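PDB 3PI7: NADH oxidoreductase, which probably acts as an NADPH-dependent oxidoreductase of the medium-chain dehydrogenase type, perhaps reducing quinones. Local coordinates for residues I154-I159 against I236-V241; G287-L290 against M294-F297. One frame throughout, in Å; residues are numbered along the deposited sequence.

How the contacts relate
Both contacts gather round helix 148-163, which covers part of the six-stranded parallel sheet of the Rossmann fold. In contact 1 residues of this helix pack on strand 236-239; contact 2 follows two strands further across the sheet, where the chain leaves strand 284-287, outermost in this chain, and enters helix 290-296. Their centres lie about 12 Å apart, and the ring of F288 joins them directly: its CZ is 3.6 Å from CB of A155 and its CD1 3.7 Å from SE of M156. Contact 1 is buried, whereas contact 2 is at the surface and reaches the second subunit. Neither includes D19 or Y21, which bind the potassium ion.

Contact 1 (I154-I159 against I236-V241); sequences IAMFDI and IFLDAV
Apolar side chains alone carry the meeting of M156 and I159 with L238 and I236; the rings of F157 and F237 take no part and pack elsewhere, F157 against helix 176-188 and F237 against helix 243-252. One face of the F237 ring receives CB of D239, 3.5 Å above its plane and nearer the ring's edge than its centre, and the ring also stacks with W259; the F157 ring meets F190 edge-to-face. This is the helix-on-sheet packing of a Rossmann fold, with helix 148-163 laid over strand 236-239, an inner strand of the parallel sheet. Extended backbone directs I236 and L238 at the helix while F237 points elsewhere, so the strand offers the helix two branched aliphatic side chains.

At one point CD1 of L238 lies 3.9 Å from CB of M156 and 4.0 Å from its CE. Both M156 atoms reach the same methyl because the selenomethionine chain bends at its last torsion (chi3 -43°), and the two side chains run antiparallel alongside one another. A flexible, unbranched residue suits this place, also touching I181 and Y262. One helical turn on, I159 and I236 lie roughly perpendicular, CG2 of I159 reaching CD1 of I236 at 3.8 Å; I260 and R258 of the next strand touch both.

The strand ends at D239, whose carboxylate also accepts from T171 OG1 and W259 NE1. An Asx turn forms here: V241 N donates to D239 OD1 over 3.0 Å, approaching from above the carboxylate plane, 58° out of it.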
loop_
_atom_site.group_PDB
_atom_site.type_symbol
_atom_site.label_atom_id
_atom_site.label_comp_id
_atom_site.label_asym_id
_atom_site.label_seq_id
_atom_site.Cartn_x
_atom_site.Cartn_y
_atom_site.Cartn_z
ATOM N N ILE A 154 -12.358 -18.105 0.910
ATOM C CA ILE A 154 -12.717 -18.129 -0.503
ATOM C C ILE A 154 -12.338 -16.812 -1.138
ATOM O O ILE A 154 -11.691 -16.798 -2.179
ATOM C CB ILE A 154 -14.217 -18.463 -0.683
ATOM C CG1 ILE A 154 -14.446 -19.947 -0.286
ATOM C CG2 ILE A 154 -14.703 -18.181 -2.154
ATOM C CD1 ILE A 154 -15.942 -20.319 -0.034
ATOM N N ALA A 155 -12.743 -15.704 -0.512
ATOM C CA ALA A 155 -12.500 -14.404 -1.109
ATOM C C ALA A 155 -11.004 -14.097 -1.250
ATOM O O ALA A 155 -10.589 -13.608 -2.293
ATOM C CB ALA A 155 -13.181 -13.333 -0.281
HETATM N N MSE A 156 -10.196 -14.418 -0.237
HETATM C CA MSE A 156 -8.773 -14.116 -0.294
HETATM C C MSE A 156 -8.024 -15.116 -1.163
HETATM O O MSE A 156 -7.115 -14.718 -1.874
HETATM C CB MSE A 156 -8.171 -14.028 1.116
HETATM C CG MSE A 156 -8.701 -12.797 1.867
HETATM SE SE MSE A 156 -7.579 -12.241 3.391
HETATM C CE MSE A 156 -7.356 -13.992 3.951
ATOM N N PHE A 157 -8.438 -16.374 -1.176
ATOM C CA PHE A 157 -7.785 -17.313 -2.070
ATOM C C PHE A 157 -8.073 -16.907 -3.539
ATOM O O PHE A 157 -7.197 -17.106 -4.389
ATOM C CB PHE A 157 -8.176 -18.755 -1.766
ATOM C CG PHE A 157 -7.400 -19.709 -2.633
ATOM C CD1 PHE A 157 -6.009 -19.780 -2.550
ATOM C CD2 PHE A 157 -8.050 -20.507 -3.570
ATOM C CE1 PHE A 157 -5.288 -20.629 -3.396
ATOM C CE2 PHE A 157 -7.324 -21.371 -4.392
ATOM C CZ PHE A 157 -5.947 -21.406 -4.314
ATOM N N ASP A 158 -9.253 -16.274 -3.820
ATOM C CA ASP A 158 -9.596 -15.787 -5.161
ATOM C C ASP A 158 -8.543 -14.741 -5.602
ATOM O O ASP A 158 -8.177 -14.697 -6.765
ATOM C CB ASP A 158 -11.018 -15.193 -5.188
ATOM C CG ASP A 158 -12.148 -16.165 -5.527
ATOM O OD1 ASP A 158 -11.849 -17.312 -5.940
ATOM O OD2 ASP A 158 -13.332 -15.759 -5.428
ATOM N N ILE A 159 -8.040 -13.924 -4.648
ATOM C CA ILE A 159 -6.993 -12.916 -4.951
ATOM C C ILE A 159 -5.728 -13.652 -5.396
ATOM O O ILE A 159 -5.114 -13.290 -6.394
ATOM C CB ILE A 159 -6.702 -11.997 -3.747
ATOM C CG1 ILE A 159 -7.959 -11.205 -3.346
ATOM C CG2 ILE A 159 -5.510 -11.066 -4.042
ATOM C CD1 ILE A 159 -7.875 -10.573 -1.906
ATOM N N ILE A 236 1.498 -12.609 -3.671
ATOM C CA ILE A 236 0.478 -12.239 -2.703
ATOM C C ILE A 236 0.914 -12.574 -1.339
ATOM O O ILE A 236 1.321 -13.697 -1.093
ATOM C CB ILE A 236 -0.899 -12.905 -2.997
ATOM C CG1 ILE A 236 -1.380 -12.550 -4.423
ATOM C CG2 ILE A 236 -1.954 -12.558 -1.933
ATOM C CD1 ILE A 236 -1.715 -10.976 -4.638
ATOM N N PHE A 237 0.778 -11.594 -0.424
ATOM C CA PHE A 237 1.077 -11.826 0.986
ATOM C C PHE A 237 -0.167 -11.460 1.774
ATOM O O PHE A 237 -0.550 -10.286 1.816
ATOM C CB PHE A 237 2.310 -10.991 1.390
ATOM C CG PHE A 237 2.596 -10.848 2.866
ATOM C CD1 PHE A 237 2.294 -11.883 3.762
ATOM C CD2 PHE A 237 3.179 -9.694 3.366
ATOM C CE1 PHE A 237 2.543 -11.737 5.128
ATOM C CE2 PHE A 237 3.482 -9.574 4.732
ATOM C CZ PHE A 237 3.192 -10.609 5.595
ATOM N N LEU A 238 -0.799 -12.472 2.395
ATOM C CA LEU A 238 -2.004 -12.295 3.211
ATOM C C LEU A 238 -1.519 -12.191 4.632
ATOM O O LEU A 238 -0.969 -13.153 5.180
ATOM C CB LEU A 238 -3.014 -13.455 3.000
ATOM C CG LEU A 238 -3.423 -13.716 1.542
ATOM C CD1 LEU A 238 -4.391 -14.923 1.450
ATOM C CD2 LEU A 238 -4.084 -12.492 0.945
ATOM N N ASP A 239 -1.664 -11.008 5.212
ATOM C CA ASP A 239 -1.082 -10.757 6.515
ATOM C C ASP A 239 -2.101 -10.486 7.623
ATOM O O ASP A 239 -2.807 -9.477 7.583
ATOM C CB ASP A 239 -0.144 -9.550 6.370
ATOM C CG ASP A 239 0.562 -9.110 7.645
ATOM O OD1 ASP A 239 0.833 -9.977 8.513
ATOM O OD2 ASP A 239 0.881 -7.912 7.749
ATOM N N ALA A 240 -2.098 -11.339 8.660
ATOM C CA ALA A 240 -2.962 -11.181 9.832
ATOM C C ALA A 240 -2.210 -10.536 11.019
ATOM O O ALA A 240 -2.831 -10.275 12.066
ATOM C CB ALA A 240 -3.473 -12.566 10.284
ATOM N N VAL A 241 -0.882 -10.357 10.899
ATOM C CA VAL A 241 -0.038 -10.018 12.030
ATOM C C VAL A 241 0.454 -8.582 12.002
ATOM O O VAL A 241 0.356 -7.896 13.022
ATOM C CB VAL A 241 1.146 -11.034 12.109
ATOM C CG1 VAL A 241 2.133 -10.699 13.222
ATOM C CG2 VAL A 241 0.633 -12.470 12.302
#

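Contact 2 (G287-L290 against M294-F297); sequences GFWL and MRQF
L290 and M294 meet twice, once through backbone and once through side chains. The amide N of M294 donates to O of L290 over 2.9 Å, nearly straight at 162°, and this is the i to i+4 bond of the first turn of helix 290-296. Over the same turn CE of M294, a selenomethionine, reaches CG of L290 at 3.7 Å. The chain beyond its CG is extended, so the terminal methyl arrives beside the leucine branch; this holds for one of two deposited conformers.

W289 is at the N-cap position, and in the conformer considered NH2 of R295 lies over one face of its indole, 3.4 Å from CZ3. The guanidinium stands steeply on the ring, the planes 72° apart, and presents its edge. R295 CZ is 5.0 Å from the centroid of the six-membered ring, making the cation-pi attraction weak at most.

Further out, E292 positions the arginine by a salt bridge to NE, while L151 and T152 of helix 148-163 receive M294 and L290. The indole also meets F280 of the second subunit edge-to-face, placing this helix start beside the dimer contact.

The chemistry is thus divided: apolar side chains suit the side against helix 148-163, and a broad ring suits the subunit boundary. Exposed R295, its side chain about 6 Å from a phosphate probably from the crystallisation liquor, probably owes its position more to E292 than to the indole.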
loop_
_atom_site.group_PDB
_atom_site.type_symbol
_atom_site.label_atom_id
_atom_site.label_comp_id
_atom_site.label_asym_id
_atom_site.label_seq_id
_atom_site.Cartn_x
_atom_site.Cartn_y
_atom_site.Cartn_z
ATOM N N GLY A 287 -5.588 -3.439 2.185
ATOM C CA GLY A 287 -6.282 -4.170 3.231
ATOM C C GLY A 287 -7.358 -5.060 2.649
ATOM O O GLY A 287 -7.766 -4.905 1.498
ATOM N N PHE A 288 -7.802 -6.009 3.440
ATOM C CA PHE A 288 -8.918 -6.833 3.056
ATOM C C PHE A 288 -9.864 -6.870 4.236
ATOM O O PHE A 288 -9.426 -7.174 5.344
ATOM C CB PHE A 288 -8.471 -8.268 2.677
ATOM C CG PHE A 288 -9.678 -9.105 2.335
ATOM C CD1 PHE A 288 -10.370 -9.795 3.330
ATOM C CD2 PHE A 288 -10.161 -9.154 1.033
ATOM C CE1 PHE A 288 -11.501 -10.548 3.017
ATOM C CE2 PHE A 288 -11.307 -9.905 0.726
ATOM C CZ PHE A 288 -11.979 -10.565 1.728
ATOM N N TRP A 289 -11.159 -6.672 3.967
ATOM C CA TRP A 289 -12.209 -6.712 4.967
ATOM C C TRP A 289 -13.381 -7.460 4.367
ATOM O O TRP A 289 -13.889 -7.057 3.329
ATOM C CB TRP A 289 -12.586 -5.286 5.369
ATOM C CG TRP A 289 -13.581 -5.166 6.483
ATOM C CD1 TRP A 289 -13.912 -6.103 7.417
ATOM C CD2 TRP A 289 -14.327 -3.991 6.805
ATOM N NE1 TRP A 289 -14.868 -5.594 8.274
ATOM C CE2 TRP A 289 -15.163 -4.308 7.897
ATOM C CE3 TRP A 289 -14.420 -2.717 6.229
ATOM C CZ2 TRP A 289 -16.009 -3.360 8.488
ATOM C CZ3 TRP A 289 -15.262 -1.780 6.807
ATOM C CH2 TRP A 289 -16.051 -2.108 7.916
ATOM N N LEU A 290 -13.727 -8.611 4.956
ATOM C CA LEU A 290 -14.808 -9.439 4.378
ATOM C C LEU A 290 -16.110 -8.645 4.205
ATOM O O LEU A 290 -16.715 -8.724 3.133
ATOM C CB LEU A 290 -15.030 -10.686 5.230
ATOM C CG LEU A 290 -16.158 -11.627 4.751
ATOM C CD1 LEU A 290 -15.882 -12.220 3.353
ATOM C CD2 LEU A 290 -16.459 -12.643 5.788
HETATM N N MSE A 294 -17.982 -8.232 0.535
HETATM C CA MSE A 294 -19.384 -8.609 0.307
HETATM C C MSE A 294 -20.189 -7.462 -0.254
HETATM O O MSE A 294 -21.084 -7.700 -1.067
HETATM C CB MSE A 294 -20.020 -9.076 1.593
HETATM C CG MSE A 294 -19.852 -10.535 1.818
HETATM SE SE MSE A 294 -20.471 -10.841 3.575
HETATM C CE MSE A 294 -19.653 -12.449 3.864
ATOM N N ARG A 295 -19.863 -6.219 0.171
ATOM C CA ARG A 295 -20.516 -5.003 -0.325
ATOM C C ARG A 295 -20.121 -4.727 -1.769
ATOM O O ARG A 295 -20.981 -4.439 -2.602
ATOM C CB ARG A 295 -20.161 -3.785 0.540
ATOM C CG ARG A 295 -20.993 -3.654 1.802
ATOM C CD ARG A 295 -20.785 -2.313 2.482
ATOM N NE ARG A 295 -19.457 -2.210 3.087
ATOM C CZ ARG A 295 -19.189 -2.462 4.365
ATOM N NH1 ARG A 295 -20.159 -2.825 5.198
ATOM N NH2 ARG A 295 -17.950 -2.349 4.821
ATOM N N GLN A 296 -18.828 -4.818 -2.078
ATOM C CA GLN A 296 -18.314 -4.526 -3.415
ATOM C C GLN A 296 -18.472 -5.654 -4.428
ATOM O O GLN A 296 -18.386 -5.389 -5.622
ATOM C CB GLN A 296 -16.830 -4.132 -3.337
ATOM C CG GLN A 296 -16.563 -2.843 -2.544
ATOM C CD GLN A 296 -17.300 -1.606 -3.046
ATOM O OE1 GLN A 296 -17.614 -1.460 -4.240
ATOM N NE2 GLN A 296 -17.575 -0.669 -2.143
ATOM N N PHE A 297 -18.621 -6.900 -3.977
ATOM C CA PHE A 297 -18.725 -8.030 -4.893
ATOM C C PHE A 297 -19.965 -8.821 -4.581
ATOM O O PHE A 297 -19.903 -10.035 -4.360
ATOM C CB PHE A 297 -17.453 -8.909 -4.836
ATOM C CG PHE A 297 -16.231 -8.150 -5.286
ATOM C CD1 PHE A 297 -16.063 -7.798 -6.624
ATOM C CD2 PHE A 297 -15.289 -7.710 -4.363
ATOM C CE1 PHE A 297 -14.943 -7.071 -7.036
ATOM C CE2 PHE A 297 -14.167 -6.988 -4.776
ATOM C CZ PHE A 297 -14.011 -6.660 -6.107
#